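PDB 7EPK: signal recognition particle 54 kDa protein from Aeropyrum pernix, which is the multidomain GTPase-family protein subunit of the archaeal signal recognition particle, joining a nucleotide-binding domain to a helical signal-peptide-binding domain. Local coordinates for residues M326-R337 against E367-E378. Sequence-based numbering, arbitrary orientation.
Sequences MRTIYRQLRAMR and EEKMKRWMAIIE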
loop_
_atom_site.group_PDB
_atom_site.type_symbol
_atom_site.label_atom_id
_atom_site.label_comp_id
_atom_site.label_asym_id
_atom_site.label_seq_id
_atom_site.Cartn_x
_atom_site.Cartn_y
_atom_site.Cartn_z
ATOM N N MET A 326 1.268 -4.253 36.991
ATOM C CA MET A 326 0.168 -4.615 36.058
ATOM C C MET A 326 0.515 -4.127 34.648
ATOM O O MET A 326 0.088 -4.780 33.682
ATOM C CB MET A 326 -1.167 -4.007 36.495
ATOM C CG MET A 326 -1.793 -4.725 37.694
ATOM S SD MET A 326 -1.883 -6.546 37.527
ATOM C CE MET A 326 -2.565 -6.952 39.131
ATOM N N ARG A 327 1.279 -3.033 34.532
ATOM C CA ARG A 327 1.667 -2.434 33.226
ATOM C C ARG A 327 2.774 -3.284 32.614
ATOM O O ARG A 327 2.747 -3.468 31.379
ATOM C CB ARG A 327 2.075 -0.970 33.371
ATOM C CG ARG A 327 0.874 -0.044 33.472
ATOM C CD ARG A 327 1.174 1.371 33.939
ATOM N NE ARG A 327 -0.042 2.162 33.890
ATOM C CZ ARG A 327 -0.080 3.472 34.023
ATOM N NH1 ARG A 327 -1.231 4.109 33.925
ATOM N NH2 ARG A 327 1.032 4.148 34.264
ATOM N N THR A 328 3.675 -3.811 33.449
ATOM C CA THR A 328 4.762 -4.734 33.026
ATOM C C THR A 328 4.121 -5.990 32.458
ATOM O O THR A 328 4.426 -6.336 31.316
ATOM C CB THR A 328 5.681 -5.085 34.196
ATOM O OG1 THR A 328 6.346 -3.886 34.593
ATOM C CG2 THR A 328 6.687 -6.160 33.853
ATOM N N ILE A 329 3.243 -6.613 33.247
ATOM C CA ILE A 329 2.512 -7.868 32.883
ATOM C C ILE A 329 1.670 -7.621 31.620
ATOM O O ILE A 329 1.674 -8.472 30.707
ATOM C CB ILE A 329 1.645 -8.377 34.056
ATOM C CG1 ILE A 329 2.496 -8.663 35.294
ATOM C CG2 ILE A 329 0.828 -9.587 33.627
ATOM C CD1 ILE A 329 1.717 -9.258 36.440
ATOM N N TYR A 330 0.967 -6.498 31.558
ATOM C CA TYR A 330 0.149 -6.157 30.375
ATOM C C TYR A 330 1.026 -6.105 29.118
ATOM O O TYR A 330 0.582 -6.616 28.085
ATOM C CB TYR A 330 -0.560 -4.824 30.566
ATOM C CG TYR A 330 -1.501 -4.519 29.438
ATOM C CD1 TYR A 330 -2.797 -4.992 29.459
ATOM C CD2 TYR A 330 -1.090 -3.805 28.334
ATOM C CE1 TYR A 330 -3.685 -4.709 28.435
ATOM C CE2 TYR A 330 -1.961 -3.523 27.298
ATOM C CZ TYR A 330 -3.268 -3.972 27.346
ATOM O OH TYR A 330 -4.148 -3.688 26.339
ATOM N N ARG A 331 2.212 -5.488 29.207
ATOM C CA ARG A 331 3.147 -5.318 28.065
ATOM C C ARG A 331 3.763 -6.679 27.746
ATOM O O ARG A 331 3.955 -6.978 26.539
ATOM C CB ARG A 331 4.248 -4.297 28.377
ATOM C CG ARG A 331 3.798 -2.846 28.290
ATOM C CD ARG A 331 4.961 -1.870 28.370
ATOM N NE ARG A 331 4.500 -0.527 28.718
ATOM C CZ ARG A 331 4.463 -0.019 29.949
ATOM N NH1 ARG A 331 3.994 1.203 30.147
ATOM N NH2 ARG A 331 4.895 -0.728 30.978
ATOM N N GLN A 332 4.064 -7.445 28.802
ATOM C CA GLN A 332 4.607 -8.825 28.736
ATOM C C GLN A 332 3.630 -9.714 27.962
ATOM O O GLN A 332 4.080 -10.379 27.033
ATOM C CB GLN A 332 4.847 -9.361 30.143
ATOM C CG GLN A 332 5.515 -10.731 30.168
ATOM C CD GLN A 332 5.656 -11.229 31.582
ATOM O OE1 GLN A 332 6.301 -10.591 32.418
ATOM N NE2 GLN A 332 5.005 -12.349 31.858
ATOM N N LEU A 333 2.342 -9.697 28.312
ATOM C CA LEU A 333 1.310 -10.560 27.677
ATOM C C LEU A 333 1.169 -10.150 26.212
ATOM O O LEU A 333 1.303 -11.042 25.342
ATOM C CB LEU A 333 -0.024 -10.442 28.424
ATOM C CG LEU A 333 -0.002 -10.910 29.881
ATOM C CD1 LEU A 333 -1.253 -10.474 30.633
ATOM C CD2 LEU A 333 0.181 -12.412 29.967
ATOM N N ARG A 334 0.931 -8.859 25.943
ATOM C CA ARG A 334 0.834 -8.321 24.558
ATOM C C ARG A 334 1.987 -8.889 23.728
ATOM O O ARG A 334 1.726 -9.453 22.669
ATOM C CB ARG A 334 0.892 -6.795 24.516
ATOM C CG ARG A 334 0.818 -6.228 23.101
ATOM C CD ARG A 334 0.779 -4.707 23.041
ATOM N NE ARG A 334 1.707 -4.177 22.047
ATOM C CZ ARG A 334 3.041 -4.251 22.122
ATOM N NH1 ARG A 334 3.642 -4.845 23.146
ATOM N NH2 ARG A 334 3.778 -3.729 21.155
ATOM N N ALA A 335 3.213 -8.766 24.238
ATOM C CA ALA A 335 4.464 -9.219 23.585
ATOM C C ALA A 335 4.400 -10.728 23.306
ATOM O O ALA A 335 4.648 -11.136 22.151
ATOM C CB ALA A 335 5.662 -8.850 24.440
ATOM N N MET A 336 4.077 -11.521 24.327
ATOM C CA MET A 336 4.017 -13.007 24.257
ATOM C C MET A 336 2.953 -13.445 23.239
ATOM O O MET A 336 3.270 -14.300 22.370
ATOM C CB MET A 336 3.676 -13.594 25.629
ATOM C CG MET A 336 4.771 -13.415 26.645
ATOM S SD MET A 336 4.192 -13.883 28.271
ATOM C CE MET A 336 4.325 -15.662 28.123
ATOM N N ARG A 337 1.746 -12.876 23.336
ATOM C CA ARG A 337 0.618 -13.164 22.410
ATOM C C ARG A 337 1.099 -13.085 20.951
ATOM O O ARG A 337 1.262 -14.150 20.346
ATOM C CB ARG A 337 -0.550 -12.224 22.706
ATOM C CG ARG A 337 -1.328 -12.599 23.958
ATOM C CD ARG A 337 -2.608 -11.809 24.086
ATOM N NE ARG A 337 -3.468 -12.054 22.943
ATOM C CZ ARG A 337 -4.626 -11.449 22.734
ATOM N NH1 ARG A 337 -5.086 -10.554 23.596
ATOM N NH2 ARG A 337 -5.320 -11.750 21.651
ATOM N N GLU A 367 -2.910 -18.900 24.839
ATOM C CA GLU A 367 -3.319 -17.632 24.185
ATOM C C GLU A 367 -4.470 -17.054 25.011
ATOM O O GLU A 367 -4.360 -15.904 25.473
ATOM C CB GLU A 367 -3.716 -17.842 22.720
ATOM C CG GLU A 367 -3.194 -16.752 21.790
ATOM C CD GLU A 367 -3.926 -15.419 21.834
ATOM O OE1 GLU A 367 -5.145 -15.433 21.977
ATOM O OE2 GLU A 367 -3.271 -14.367 21.697
ATOM N N GLU A 368 -5.507 -17.861 25.233
ATOM C CA GLU A 368 -6.762 -17.418 25.887
ATOM C C GLU A 368 -6.437 -16.860 27.271
ATOM O O GLU A 368 -7.037 -15.823 27.605
ATOM C CB GLU A 368 -7.799 -18.545 25.966
ATOM C CG GLU A 368 -8.822 -18.517 24.836
ATOM C CD GLU A 368 -9.425 -17.154 24.519
ATOM O OE1 GLU A 368 -9.693 -16.361 25.479
ATOM O OE2 GLU A 368 -9.611 -16.880 23.307
ATOM N N LYS A 369 -5.533 -17.502 28.030
ATOM C CA LYS A 369 -5.236 -17.123 29.445
ATOM C C LYS A 369 -4.590 -15.729 29.475
ATOM O O LYS A 369 -4.932 -14.919 30.379
ATOM C CB LYS A 369 -4.352 -18.162 30.142
ATOM C CG LYS A 369 -4.062 -17.856 31.609
ATOM C CD LYS A 369 -3.715 -19.074 32.460
ATOM C CE LYS A 369 -4.896 -19.679 33.199
ATOM N NZ LYS A 369 -5.517 -20.803 32.453
ATOM N N MET A 370 -3.717 -15.450 28.504
ATOM C CA MET A 370 -3.126 -14.105 28.290
ATOM C C MET A 370 -4.224 -13.126 27.860
ATOM O O MET A 370 -4.251 -12.018 28.424
ATOM C CB MET A 370 -2.007 -14.149 27.246
ATOM C CG MET A 370 -0.811 -14.989 27.692
ATOM S SD MET A 370 0.633 -14.828 26.622
ATOM C CE MET A 370 1.290 -16.494 26.562
ATOM N N LYS A 371 -5.113 -13.524 26.943
ATOM C CA LYS A 371 -6.176 -12.639 26.375
ATOM C C LYS A 371 -7.170 -12.254 27.476
ATOM O O LYS A 371 -7.702 -11.125 27.425
ATOM C CB LYS A 371 -6.898 -13.308 25.196
ATOM C CG LYS A 371 -7.858 -12.424 24.401
ATOM C CD LYS A 371 -9.330 -12.776 24.592
ATOM C CE LYS A 371 -10.267 -12.117 23.594
ATOM N NZ LYS A 371 -10.153 -12.712 22.238
ATOM N N ARG A 372 -7.424 -13.159 28.421
ATOM C CA ARG A 372 -8.386 -12.929 29.534
ATOM C C ARG A 372 -7.711 -11.980 30.525
ATOM O O ARG A 372 -8.356 -11.012 30.976
ATOM C CB ARG A 372 -8.784 -14.237 30.241
ATOM C CG ARG A 372 -9.790 -15.125 29.509
ATOM C CD ARG A 372 -10.387 -16.193 30.429
ATOM N NE ARG A 372 -9.394 -17.003 31.143
ATOM C CZ ARG A 372 -8.820 -18.112 30.675
ATOM N NH1 ARG A 372 -9.128 -18.575 29.474
ATOM N NH2 ARG A 372 -7.921 -18.746 31.406
ATOM N N TRP A 373 -6.446 -12.260 30.842
ATOM C CA TRP A 373 -5.628 -11.454 31.778
ATOM C C TRP A 373 -5.526 -10.019 31.268
ATOM O O TRP A 373 -5.607 -9.108 32.107
ATOM C CB TRP A 373 -4.262 -12.108 31.966
ATOM C CG TRP A 373 -4.332 -13.268 32.901
ATOM C CD1 TRP A 373 -5.463 -13.868 33.371
ATOM C CD2 TRP A 373 -3.225 -13.984 33.474
ATOM N NE1 TRP A 373 -5.139 -14.901 34.204
ATOM C CE2 TRP A 373 -3.772 -15.002 34.284
ATOM C CE3 TRP A 373 -1.828 -13.876 33.384
ATOM C CZ2 TRP A 373 -2.965 -15.887 35.008
ATOM C CZ3 TRP A 373 -1.033 -14.750 34.101
ATOM C CH2 TRP A 373 -1.597 -15.744 34.901
ATOM N N MET A 374 -5.396 -9.828 29.950
ATOM C CA MET A 374 -5.296 -8.479 29.343
ATOM C C MET A 374 -6.640 -7.755 29.517
ATOM O O MET A 374 -6.627 -6.597 29.973
ATOM C CB MET A 374 -4.821 -8.533 27.885
ATOM C CG MET A 374 -3.273 -8.620 27.776
ATOM S SD MET A 374 -2.557 -8.833 26.094
ATOM C CE MET A 374 -3.418 -7.511 25.244
ATOM N N ALA A 375 -7.765 -8.428 29.279
ATOM C CA ALA A 375 -9.134 -7.867 29.445
ATOM C C ALA A 375 -9.326 -7.411 30.892
ATOM O O ALA A 375 -9.863 -6.306 31.101
ATOM C CB ALA A 375 -10.168 -8.903 29.073
ATOM N N ILE A 376 -8.908 -8.273 31.829
ATOM C CA ILE A 376 -8.914 -8.048 33.307
ATOM C C ILE A 376 -8.222 -6.715 33.605
ATOM O O ILE A 376 -8.847 -5.874 34.236
ATOM C CB ILE A 376 -8.212 -9.209 34.049
ATOM C CG1 ILE A 376 -8.987 -10.529 33.979
ATOM C CG2 ILE A 376 -7.895 -8.809 35.482
ATOM C CD1 ILE A 376 -10.056 -10.676 35.029
ATOM N N ILE A 377 -6.955 -6.575 33.197
ATOM C CA ILE A 377 -6.097 -5.385 33.480
ATOM C C ILE A 377 -6.799 -4.153 32.899
ATOM O O ILE A 377 -6.869 -3.109 33.568
ATOM C CB ILE A 377 -4.670 -5.570 32.915
ATOM C CG1 ILE A 377 -3.933 -6.740 33.568
ATOM C CG2 ILE A 377 -3.860 -4.299 33.076
ATOM C CD1 ILE A 377 -2.701 -7.144 32.836
ATOM N N GLU A 378 -7.354 -4.277 31.701
ATOM C CA GLU A 378 -8.017 -3.139 31.015
ATOM C C GLU A 378 -9.209 -2.639 31.844
ATOM O O GLU A 378 -9.572 -1.467 31.671
ATOM C CB GLU A 378 -8.394 -3.541 29.590
ATOM C CG GLU A 378 -7.201 -3.730 28.670
ATOM C CD GLU A 378 -7.551 -4.348 27.332
ATOM O OE1 GLU A 378 -6.631 -4.804 26.621
ATOM O OE2 GLU A 378 -8.742 -4.370 27.009
#
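Arg-337 reaches across to the start of 367-378, where its side chain settles as a knob among Glu-367, Met-370, Lys-371 and Met-374. The side chain runs out straight to CD and then bends (chi3 60°), which brings Arg-337 NE within 2.6 Å of Glu-367 OE2. This salt bridge uses the syn side of the carboxylate, well out of its plane; NH2 adds a weak second bond to the same oxygen. Over one face of the guanidinium lies the aliphatic base of Lys-371, with Lys-371 CG 3.4 Å from Arg-337 NH1, while the arginine's CD rests 3.6 Å from Met-374 SD.

Two helices of the signal-peptide-binding domain run antiparallel but splayed, with 145° between their directions and a closest axis approach of 9.6 Å, and the pairing illustrates how one interface can set charged and polar pairs on its more exposed side beside an apolar seam. Helix 409-423 packs against the buried side of this pair, through Trp-373 and Ile-377 among others.

Met-374 lies between Arg-337 and Tyr-330, beside the seam. Its CG is 3.8 Å from Leu-333 CB, the two side chains sliding past each other in opposite directions, and its sulfur stands above the Tyr-330 ring in a distant Met-aromatic contact, 5.1 Å from the centroid. Leu-333 is the knob at the centre, wedging its CD2 against Met-370 CG and its CD1 against Trp-373 CB. Tyr-330 CD1 meets Ile-377 CG2 at a slant, 3.8 Å away. The tyrosine hydroxyl donates a hydrogen bond to Glu-378 (Tyr-330 OH to Glu-378 OE1 2.7 Å), on the anti side and tilted out of the carboxylate plane.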